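PDB 3TW0: cell wall surface anchor family protein from Streptococcus agalactiae serogroup V, which forms the adhesive tip of the Group B Streptococcus pilus and, through its magnesium-binding von Willebrand factor A-type domain, probably attaches the bacterium to host surfaces. Local coordinates for residues 10-15 with 162-167; 142-147 with 178-183; 169-174 with 323-328. The protein carries 2 engineered substitutions. All coordinates share one frame; numbering follows the deposited sequence.

Contact 1: residues 10-15 with 162-167; sequences PLDVVV and NARKKL
Asp12 and Arg164 show how a buried carboxylate at the start of a parallel strand pair can be paid for. Arg164 grips it side-on with two nitrogens: NE gives its hydrogen to OD2 at 2.8 Å, and NH2 reaches OD1 at 3.1 Å. The planes of the two groups are 21° apart, and both nitrogens stand out of the carboxylate plane, NH2 still on the syn side of OD1, NE above OD2. A bend at chi3 (60°) turns the guanidinium back to the acid, and CG of Pro10 lies over one of its faces. OD2 has further partners in Ser160 and Arg55, so two arginines share this acid, which probably favours its ionised form.

The backbones pair in parallel. Pro10 O accepts from Lys165 N, Lys165 O from Asp12 N at 2.8 Å, Asp12 O from Leu167 N, and Leu167 O from Val14 N. Lys166 curls its chain back until NZ bonds to Arg164 O, 2.8 Å away. On the sheet face of Leu11 and Val13, CD2 of Leu167 lies 3.8 Å from CG1 of Val13.

Strand 11-18 is held between strands 55-61 and 165-172 of the central parallel sheet, with Val13 and Val15 packed on helix 33-48 and Val14 on helix 145-159.

Contact 2: residues 142-147 with 178-183; sequences ATFTQK and MSYAIN. With MG (magnesium ion), chain E; ACT (acetate ion), chain F.
Phe144, at the N-cap position of helix 145-159 and the centre of an inverse gamma turn, pushes its ring against 178-183 beside the metal ion-dependent adhesion site (MIDAS) of this von Willebrand factor A-type domain. Met178 and Tyr180, together with Lys147 of its own segment, enclose the ring. Met178 lies across one face, its CG 3.9 Å from the ring centroid in a CH-pi contact. Its sulfur sits obliquely, making a Met-aromatic contact in which SD is 3.5 Å from Phe144 CD2. CB of Lys147, three residues on, sits over the centre of the opposite face. The far end of the ring is a bump against Tyr180: CZ of Phe144 stands over the middle of the tyrosine ring, an edge-to-face pair with planes at 55°. With CG anti to the backbone N (chi1 -161°), Phe144 carries its ring out to where Met178 crosses the face and CZ reaches Tyr180.

Beyond the sulfur, Met178 bends, and its CE fits against CB of Ala142 at 3.5 Å. CE of Lys147 lies beside the hydroxyl of Tyr180, which is bonded to Asp220. Gln146 runs out extended to the edge of the Tyr180 ring, its amide turned steeply (78°) to it, and OE1 takes the hydrogen of Tyr180 N at 2.8 Å, from above the amide plane. A water joins the two segments, accepting from Gln146 N and donating to Met178 O.

Thr143 faces away, into a magnesium site that also takes Ser20, Ser22, two waters and O of an acetate probably from the crystallisation liquor. Its OG1 binds the ion at 2.1 Å and gives a hydrogen bond to acetate OXT at 2.6 Å.

Contact 3: residues 169-174 with 323-328; sequences FHVTDG and VGIGVN
The ring of Phe169 meets Val323 obliquely, its CZ 3.7 Å from CG2 of the valine. On the following residue, the His170 imidazole carries CG2 of Thr172 over one face, 3.4 Å above the plane, and its NE2 is bonded to Tyr61. These rings flank a short parallel strand pair that illustrates a recurring feature of open alpha/beta folds: binding residues gather at the C-terminal ends of the parallel strands. His170 O accepts from Val323 N at 2.7 Å, an almost straight bond of 170°. Val323 O then accepts from Thr172 N, and Thr172 O from Ile325 N at 3.0 Å, with the donor tilted from the carbonyl plane. On the face of Val171 and Val323, CG1 of Val171 rests 3.8 Å from CD1 of Ile325.

Past the strand pairing the segments stay in touch, CB of Asp173 lying 3.4 Å from Ile325 O, and a water bridges them, donating to Asp173 O and accepting from Asn328 N. Thr172 OG1 accepts from Gly174 N at 3.0 Å, forming an ST turn, and is also bonded to Asp18. The carboxylate of Asp173 leads away from the 323-328 backbone: with CG between the backbone N and the carbonyl carbon (chi1 64°), OD2 reaches Ser22, a ligand of the magnesium. Asp173 itself is about 4 Å from that ion at the nearest side-chain atom; elsewhere for this protein it is seen as a magnesium ligand.

Strand 165-172 lies here between strands 11-18 and 319-324. Val171 and Ile325 pack on helix 33-48, while Thr172 and Val327 pack on helix 335-344.

Contacts 1 and 3 are successive stages along strand 165-172, their centres 21 Å apart: contact 1 samples its pairing with 11-18 near the start, contact 3 its pairing with 319-324 near the end. They meet where Val14 O and Phe169 N lie 2.9 Å apart, probably hydrogen-bonded. Contact 2 stands about 17 Å from contact 3, centre to centre, and touches it through CG2 of Thr145 and CE1 of His170, 3.7 Å apart. Both border the magnesium site: contact 2 supplies the direct ligand Thr143, contact 3 the second-shell Asp173, and Ser22 is common to both surroundings. Contact 1 lies remote from the metal; it does not touch contact 2, the nearest atoms being about 10 Å apart.

Contact 1: residues 10-15 with 162-167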
loop_
_atom_site.group_PDB
_atom_site.type_symbol
_atom_site.label_atom_id
_atom_site.label_comp_id
_atom_site.label_asym_id
_atom_site.label_seq_id
_atom_site.Cartn_x
_atom_site.Cartn_y
_atom_site.Cartn_z
ATOM N N PRO A 10 8.037 14.969 26.154
ATOM C CA PRO A 10 6.759 14.312 25.819
ATOM C C PRO A 10 6.826 13.531 24.500
ATOM O O PRO A 10 7.731 13.768 23.701
ATOM C CB PRO A 10 5.757 15.478 25.728
ATOM C CG PRO A 10 6.586 16.706 25.561
ATOM C CD PRO A 10 7.905 16.438 26.231
ATOM N N LEU A 11 5.886 12.595 24.311
ATOM C CA LEU A 11 5.869 11.706 23.147
ATOM C C LEU A 11 4.696 12.032 22.204
ATOM O O LEU A 11 3.543 12.141 22.639
ATOM C CB LEU A 11 5.847 10.219 23.579
ATOM C CG LEU A 11 5.722 9.100 22.508
ATOM C CD1 LEU A 11 6.949 9.021 21.597
ATOM C CD2 LEU A 11 5.397 7.711 23.122
ATOM N N ASP A 12 5.030 12.218 20.924
ATOM C CA ASP A 12 4.067 12.370 19.835
ATOM C C ASP A 12 4.000 11.051 19.074
ATOM O O ASP A 12 5.020 10.597 18.512
ATOM C CB ASP A 12 4.537 13.468 18.874
ATOM C CG ASP A 12 4.347 14.867 19.444
ATOM O OD1 ASP A 12 3.539 15.021 20.378
ATOM O OD2 ASP A 12 4.997 15.813 18.955
ATOM N N VAL A 13 2.816 10.444 19.038
ATOM C CA VAL A 13 2.653 9.172 18.366
ATOM C C VAL A 13 1.687 9.262 17.184
ATOM O O VAL A 13 0.544 9.741 17.333
ATOM C CB VAL A 13 2.074 8.144 19.317
ATOM C CG1 VAL A 13 2.113 6.726 18.687
ATOM C CG2 VAL A 13 2.801 8.174 20.645
ATOM N N VAL A 14 2.120 8.770 16.022
ATOM C CA VAL A 14 1.184 8.559 14.923
ATOM C C VAL A 14 0.866 7.069 14.824
ATOM O O VAL A 14 1.772 6.239 14.627
ATOM C CB VAL A 14 1.711 9.111 13.580
ATOM C CG1 VAL A 14 0.663 8.949 12.487
ATOM C CG2 VAL A 14 2.070 10.554 13.703
ATOM N N VAL A 15 -0.424 6.730 14.952
ATOM C CA VAL A 15 -0.872 5.367 14.655
ATOM C C VAL A 15 -1.141 5.195 13.132
ATOM O O VAL A 15 -1.855 6.008 12.495
ATOM C CB VAL A 15 -2.095 4.915 15.518
ATOM C CG1 VAL A 15 -2.544 3.519 15.104
ATOM C CG2 VAL A 15 -1.738 4.897 17.012
ATOM N N ASN A 162 12.299 18.443 16.820
ATOM C CA ASN A 162 13.482 17.644 17.185
ATOM C C ASN A 162 13.624 17.392 18.702
ATOM O O ASN A 162 14.240 16.405 19.121
ATOM C CB ASN A 162 14.751 18.332 16.648
ATOM C CG ASN A 162 15.990 17.423 16.670
ATOM O OD1 ASN A 162 15.896 16.188 16.532
ATOM N ND2 ASN A 162 17.166 18.045 16.825
ATOM N N ALA A 163 13.051 18.273 19.514
ATOM C CA ALA A 163 13.076 18.133 20.973
ATOM C C ALA A 163 12.021 17.169 21.550
ATOM O O ALA A 163 12.101 16.775 22.722
ATOM C CB ALA A 163 12.952 19.524 21.642
ATOM N N ARG A 164 11.023 16.793 20.762
ATOM C CA ARG A 164 9.999 15.865 21.268
ATOM C C ARG A 164 10.329 14.440 20.839
ATOM O O ARG A 164 10.992 14.237 19.821
ATOM C CB ARG A 164 8.600 16.284 20.796
ATOM C CG ARG A 164 8.286 17.758 21.077
ATOM C CD ARG A 164 6.949 18.188 20.520
ATOM N NE ARG A 164 5.848 17.411 21.089
ATOM C CZ ARG A 164 5.170 17.768 22.166
ATOM N NH1 ARG A 164 5.485 18.883 22.822
ATOM N NH2 ARG A 164 4.200 17.005 22.611
ATOM N N LYS A 165 9.907 13.460 21.630
ATOM C CA LYS A 165 10.004 12.061 21.216
ATOM C C LYS A 165 8.884 11.743 20.224
ATOM O O LYS A 165 7.774 12.215 20.381
ATOM C CB LYS A 165 9.914 11.122 22.416
ATOM C CG LYS A 165 11.231 10.980 23.200
ATOM C CD LYS A 165 12.456 10.721 22.278
ATOM C CE LYS A 165 12.529 9.300 21.680
ATOM N NZ LYS A 165 13.649 9.177 20.657
ATOM N N LYS A 166 9.183 10.938 19.215
ATOM C CA LYS A 166 8.219 10.682 18.127
ATOM C C LYS A 166 8.115 9.174 17.866
ATOM O O LYS A 166 9.116 8.482 17.846
ATOM C CB LYS A 166 8.585 11.506 16.867
ATOM C CG LYS A 166 8.763 13.036 17.166
ATOM C CD LYS A 166 9.296 13.920 16.015
ATOM C CE LYS A 166 10.846 13.963 15.880
ATOM N NZ LYS A 166 11.570 13.706 17.176
ATOM N N LEU A 167 6.897 8.662 17.742
ATOM C CA LEU A 167 6.717 7.249 17.445
ATOM C C LEU A 167 5.709 7.018 16.318
ATOM O O LEU A 167 4.652 7.657 16.275
ATOM C CB LEU A 167 6.281 6.491 18.692
ATOM C CG LEU A 167 5.714 5.085 18.490
ATOM C CD1 LEU A 167 6.818 4.108 18.012
ATOM C CD2 LEU A 167 5.060 4.591 19.791
#

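Contact 2: residues 142-147 with 178-183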
loop_
_atom_site.group_PDB
_atom_site.type_symbol
_atom_site.label_atom_id
_atom_site.label_comp_id
_atom_site.label_asym_id
_atom_site.label_seq_id
_atom_site.Cartn_x
_atom_site.Cartn_y
_atom_site.Cartn_z
ATOM N N ALA A 142 -6.780 -1.668 -1.584
ATOM C CA ALA A 142 -5.353 -2.104 -1.690
ATOM C C ALA A 142 -4.525 -1.743 -0.434
ATOM O O ALA A 142 -4.996 -1.068 0.456
ATOM C CB ALA A 142 -4.720 -1.515 -2.960
ATOM N N THR A 143 -3.276 -2.204 -0.354
ATOM C CA THR A 143 -2.438 -1.920 0.828
ATOM C C THR A 143 -1.300 -0.973 0.412
ATOM O O THR A 143 -0.205 -1.412 0.079
ATOM C CB THR A 143 -1.940 -3.225 1.459
ATOM O OG1 THR A 143 -3.035 -4.150 1.551
ATOM C CG2 THR A 143 -1.359 -3.000 2.879
ATOM N N PHE A 144 -1.583 0.323 0.357
ATOM C CA PHE A 144 -0.605 1.291 -0.114
ATOM C C PHE A 144 0.152 1.796 1.126
ATOM O O PHE A 144 0.034 2.948 1.522
ATOM C CB PHE A 144 -1.295 2.462 -0.840
ATOM C CG PHE A 144 -0.377 3.260 -1.729
ATOM C CD1 PHE A 144 1.001 3.047 -1.717
ATOM C CD2 PHE A 144 -0.890 4.257 -2.543
ATOM C CE1 PHE A 144 1.838 3.794 -2.561
ATOM C CE2 PHE A 144 -0.057 5.009 -3.393
ATOM C CZ PHE A 144 1.300 4.767 -3.414
ATOM N N THR A 145 0.861 0.890 1.771
ATOM C CA THR A 145 1.710 1.216 2.910
ATOM C C THR A 145 2.634 2.418 2.712
ATOM O O THR A 145 2.750 3.249 3.610
ATOM C CB THR A 145 2.493 -0.052 3.348
ATOM O OG1 THR A 145 1.539 -1.067 3.728
ATOM C CG2 THR A 145 3.388 0.220 4.562
ATOM N N GLN A 146 3.280 2.523 1.549
ATOM C CA GLN A 146 4.236 3.609 1.328
ATOM C C GLN A 146 3.568 4.972 1.538
ATOM O O GLN A 146 4.069 5.827 2.260
ATOM C CB GLN A 146 4.835 3.556 -0.063
ATOM C CG GLN A 146 5.876 4.677 -0.345
ATOM C CD GLN A 146 6.550 4.495 -1.667
ATOM O OE1 GLN A 146 6.209 3.579 -2.425
ATOM N NE2 GLN A 146 7.531 5.352 -1.968
ATOM N N LYS A 147 2.415 5.157 0.904
ATOM C CA LYS A 147 1.664 6.399 1.045
ATOM C C LYS A 147 1.322 6.703 2.486
ATOM O O LYS A 147 1.423 7.852 2.903
ATOM C CB LYS A 147 0.374 6.335 0.202
ATOM C CG LYS A 147 -0.333 7.663 0.067
ATOM C CD LYS A 147 -1.663 7.466 -0.689
ATOM C CE LYS A 147 -2.010 8.651 -1.570
ATOM N NZ LYS A 147 -2.039 9.897 -0.848
ATOM N N MET A 178 0.594 -2.063 -3.265
ATOM C CA MET A 178 0.609 -0.849 -4.073
ATOM C C MET A 178 1.854 -0.130 -3.634
ATOM O O MET A 178 2.227 -0.293 -2.473
ATOM C CB MET A 178 -0.605 0.008 -3.734
ATOM C CG MET A 178 -0.850 1.122 -4.716
ATOM S SD MET A 178 -2.518 1.864 -4.469
ATOM C CE MET A 178 -3.549 0.727 -5.440
ATOM N N SER A 179 2.448 0.679 -4.518
ATOM C CA SER A 179 3.667 1.411 -4.186
ATOM C C SER A 179 3.902 2.531 -5.162
ATOM O O SER A 179 3.400 2.489 -6.296
ATOM C CB SER A 179 4.886 0.455 -4.192
ATOM O OG SER A 179 5.135 0.016 -5.519
ATOM N N TYR A 180 4.652 3.549 -4.745
ATOM C CA TYR A 180 5.137 4.514 -5.749
ATOM C C TYR A 180 6.270 3.967 -6.636
ATOM O O TYR A 180 7.107 3.188 -6.164
ATOM C CB TYR A 180 5.489 5.870 -5.100
ATOM C CG TYR A 180 4.276 6.658 -4.638
ATOM C CD1 TYR A 180 3.343 7.131 -5.567
ATOM C CD2 TYR A 180 4.064 6.941 -3.290
ATOM C CE1 TYR A 180 2.199 7.848 -5.166
ATOM C CE2 TYR A 180 2.928 7.672 -2.874
ATOM C CZ TYR A 180 2.006 8.125 -3.829
ATOM O OH TYR A 180 0.885 8.844 -3.445
ATOM N N ALA A 181 6.289 4.365 -7.921
ATOM C CA ALA A 181 7.340 3.997 -8.858
ATOM C C ALA A 181 8.695 4.642 -8.562
ATOM O O ALA A 181 8.771 5.860 -8.322
ATOM C CB ALA A 181 6.951 4.380 -10.287
ATOM N N ILE A 182 9.764 3.837 -8.710
ATOM C CA ILE A 182 11.143 4.326 -8.715
ATOM C C ILE A 182 11.403 4.977 -10.081
ATOM O O ILE A 182 11.080 4.396 -11.126
ATOM C CB ILE A 182 12.128 3.186 -8.435
ATOM C CG1 ILE A 182 11.933 2.675 -7.005
ATOM C CG2 ILE A 182 13.586 3.656 -8.652
ATOM C CD1 ILE A 182 12.604 1.295 -6.679
ATOM N N ASN A 183 11.927 6.203 -10.080
ATOM C CA ASN A 183 12.063 6.961 -11.341
ATOM C C ASN A 183 13.258 6.588 -12.204
ATOM O O ASN A 183 14.125 7.418 -12.449
ATOM C CB ASN A 183 12.056 8.485 -11.078
ATOM C CG ASN A 183 11.690 9.310 -12.319
ATOM O OD1 ASN A 183 11.220 8.783 -13.342
ATOM N ND2 ASN A 183 11.892 10.615 -12.223
HETATM MG MG MG E . -4.038 -5.612 2.688
HETATM C C ACT F . -5.281 -5.731 -0.159
HETATM O O ACT F . -5.347 -5.892 1.072
HETATM O OXT ACT F . -4.218 -5.203 -0.553
HETATM C CH3 ACT F . -6.403 -6.127 -1.109
HETATM O O HOH W 1 3.361 0.309 -0.147
HETATM O O HOH W 2 -2.894 -5.548 4.236
HETATM O O HOH W 3 -2.636 -7.059 1.774
#

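Contact 3: residues 169-174 with 323-328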
loop_
_atom_site.group_PDB
_atom_site.type_symbol
_atom_site.label_atom_id
_atom_site.label_comp_id
_atom_site.label_asym_id
_atom_site.label_seq_id
_atom_site.Cartn_x
_atom_site.Cartn_y
_atom_site.Cartn_z
ATOM N N PHE A 169 3.442 3.912 15.179
ATOM C CA PHE A 169 2.965 2.603 15.596
ATOM C C PHE A 169 2.033 2.050 14.507
ATOM O O PHE A 169 0.928 2.571 14.276
ATOM C CB PHE A 169 2.236 2.754 16.926
ATOM C CG PHE A 169 1.892 1.460 17.602
ATOM C CD1 PHE A 169 2.718 0.947 18.591
ATOM C CD2 PHE A 169 0.693 0.784 17.304
ATOM C CE1 PHE A 169 2.394 -0.239 19.243
ATOM C CE2 PHE A 169 0.343 -0.410 17.967
ATOM C CZ PHE A 169 1.203 -0.924 18.928
ATOM N N HIS A 170 2.484 1.002 13.841
ATOM C CA HIS A 170 1.887 0.590 12.557
ATOM C C HIS A 170 1.310 -0.785 12.721
ATOM O O HIS A 170 2.033 -1.741 13.055
ATOM C CB HIS A 170 2.964 0.630 11.481
ATOM C CG HIS A 170 2.516 0.170 10.124
ATOM N ND1 HIS A 170 3.406 -0.285 9.172
ATOM C CD2 HIS A 170 1.289 0.095 9.556
ATOM C CE1 HIS A 170 2.743 -0.604 8.074
ATOM N NE2 HIS A 170 1.461 -0.376 8.278
ATOM N N VAL A 171 0.003 -0.878 12.511
ATOM C CA VAL A 171 -0.738 -2.121 12.695
ATOM C C VAL A 171 -1.291 -2.618 11.361
ATOM O O VAL A 171 -2.104 -1.924 10.698
ATOM C CB VAL A 171 -1.921 -1.936 13.676
ATOM C CG1 VAL A 171 -2.518 -3.285 14.004
ATOM C CG2 VAL A 171 -1.440 -1.205 14.942
ATOM N N THR A 172 -0.886 -3.825 10.983
ATOM C CA THR A 172 -1.084 -4.280 9.601
ATOM C C THR A 172 -0.902 -5.784 9.532
ATOM O O THR A 172 -0.374 -6.391 10.467
ATOM C CB THR A 172 -0.065 -3.555 8.664
ATOM O OG1 THR A 172 -0.148 -4.054 7.324
ATOM C CG2 THR A 172 1.386 -3.720 9.172
ATOM N N ASP A 173 -1.344 -6.402 8.445
ATOM C CA ASP A 173 -1.022 -7.813 8.219
ATOM C C ASP A 173 0.281 -7.984 7.409
ATOM O O ASP A 173 0.711 -9.103 7.125
ATOM C CB ASP A 173 -2.214 -8.573 7.592
ATOM C CG ASP A 173 -2.570 -8.059 6.203
ATOM O OD1 ASP A 173 -1.703 -7.446 5.557
ATOM O OD2 ASP A 173 -3.696 -8.292 5.744
ATOM N N GLY A 174 0.913 -6.857 7.069
ATOM C CA GLY A 174 2.257 -6.858 6.488
ATOM C C GLY A 174 2.408 -7.156 5.010
ATOM O O GLY A 174 3.497 -7.553 4.564
ATOM N N VAL A 323 3.134 -3.877 14.375
ATOM C CA VAL A 323 2.371 -4.959 14.993
ATOM C C VAL A 323 1.640 -5.776 13.939
ATOM O O VAL A 323 0.775 -5.261 13.225
ATOM C CB VAL A 323 1.445 -4.443 16.104
ATOM C CG1 VAL A 323 0.355 -5.473 16.477
ATOM C CG2 VAL A 323 2.289 -4.114 17.317
ATOM N N GLY A 324 2.029 -7.043 13.841
ATOM C CA GLY A 324 1.481 -7.968 12.854
ATOM C C GLY A 324 0.191 -8.642 13.259
ATOM O O GLY A 324 0.075 -9.225 14.330
ATOM N N ILE A 325 -0.799 -8.584 12.398
ATOM C CA ILE A 325 -2.072 -9.197 12.744
ATOM C C ILE A 325 -2.448 -10.320 11.787
ATOM O O ILE A 325 -2.581 -10.094 10.589
ATOM C CB ILE A 325 -3.199 -8.144 12.817
ATOM C CG1 ILE A 325 -2.852 -7.085 13.876
ATOM C CG2 ILE A 325 -4.565 -8.826 13.090
ATOM C CD1 ILE A 325 -3.969 -6.732 14.755
ATOM N N GLY A 326 -2.637 -11.516 12.335
ATOM C CA GLY A 326 -3.005 -12.710 11.563
ATOM C C GLY A 326 -2.195 -12.864 10.284
ATOM O O GLY A 326 -2.759 -12.842 9.189
ATOM N N VAL A 327 -0.881 -13.027 10.431
ATOM C CA VAL A 327 0.077 -12.859 9.318
ATOM C C VAL A 327 0.207 -14.137 8.488
ATOM O O VAL A 327 0.671 -15.174 9.000
ATOM C CB VAL A 327 1.493 -12.439 9.862
ATOM C CG1 VAL A 327 2.534 -12.262 8.726
ATOM C CG2 VAL A 327 1.399 -11.157 10.705
ATOM N N ASN A 328 -0.186 -14.070 7.214
ATOM C CA ASN A 328 -0.001 -15.219 6.308
ATOM C C ASN A 328 0.461 -14.869 4.893
ATOM O O ASN A 328 0.666 -15.769 4.102
ATOM C CB ASN A 328 -1.266 -16.109 6.247
ATOM C CG ASN A 328 -2.388 -15.490 5.403
ATOM O OD1 ASN A 328 -2.216 -14.429 4.806
ATOM N ND2 ASN A 328 -3.549 -16.137 5.381
HETATM O O HOH W 4 -0.468 -11.261 6.072
#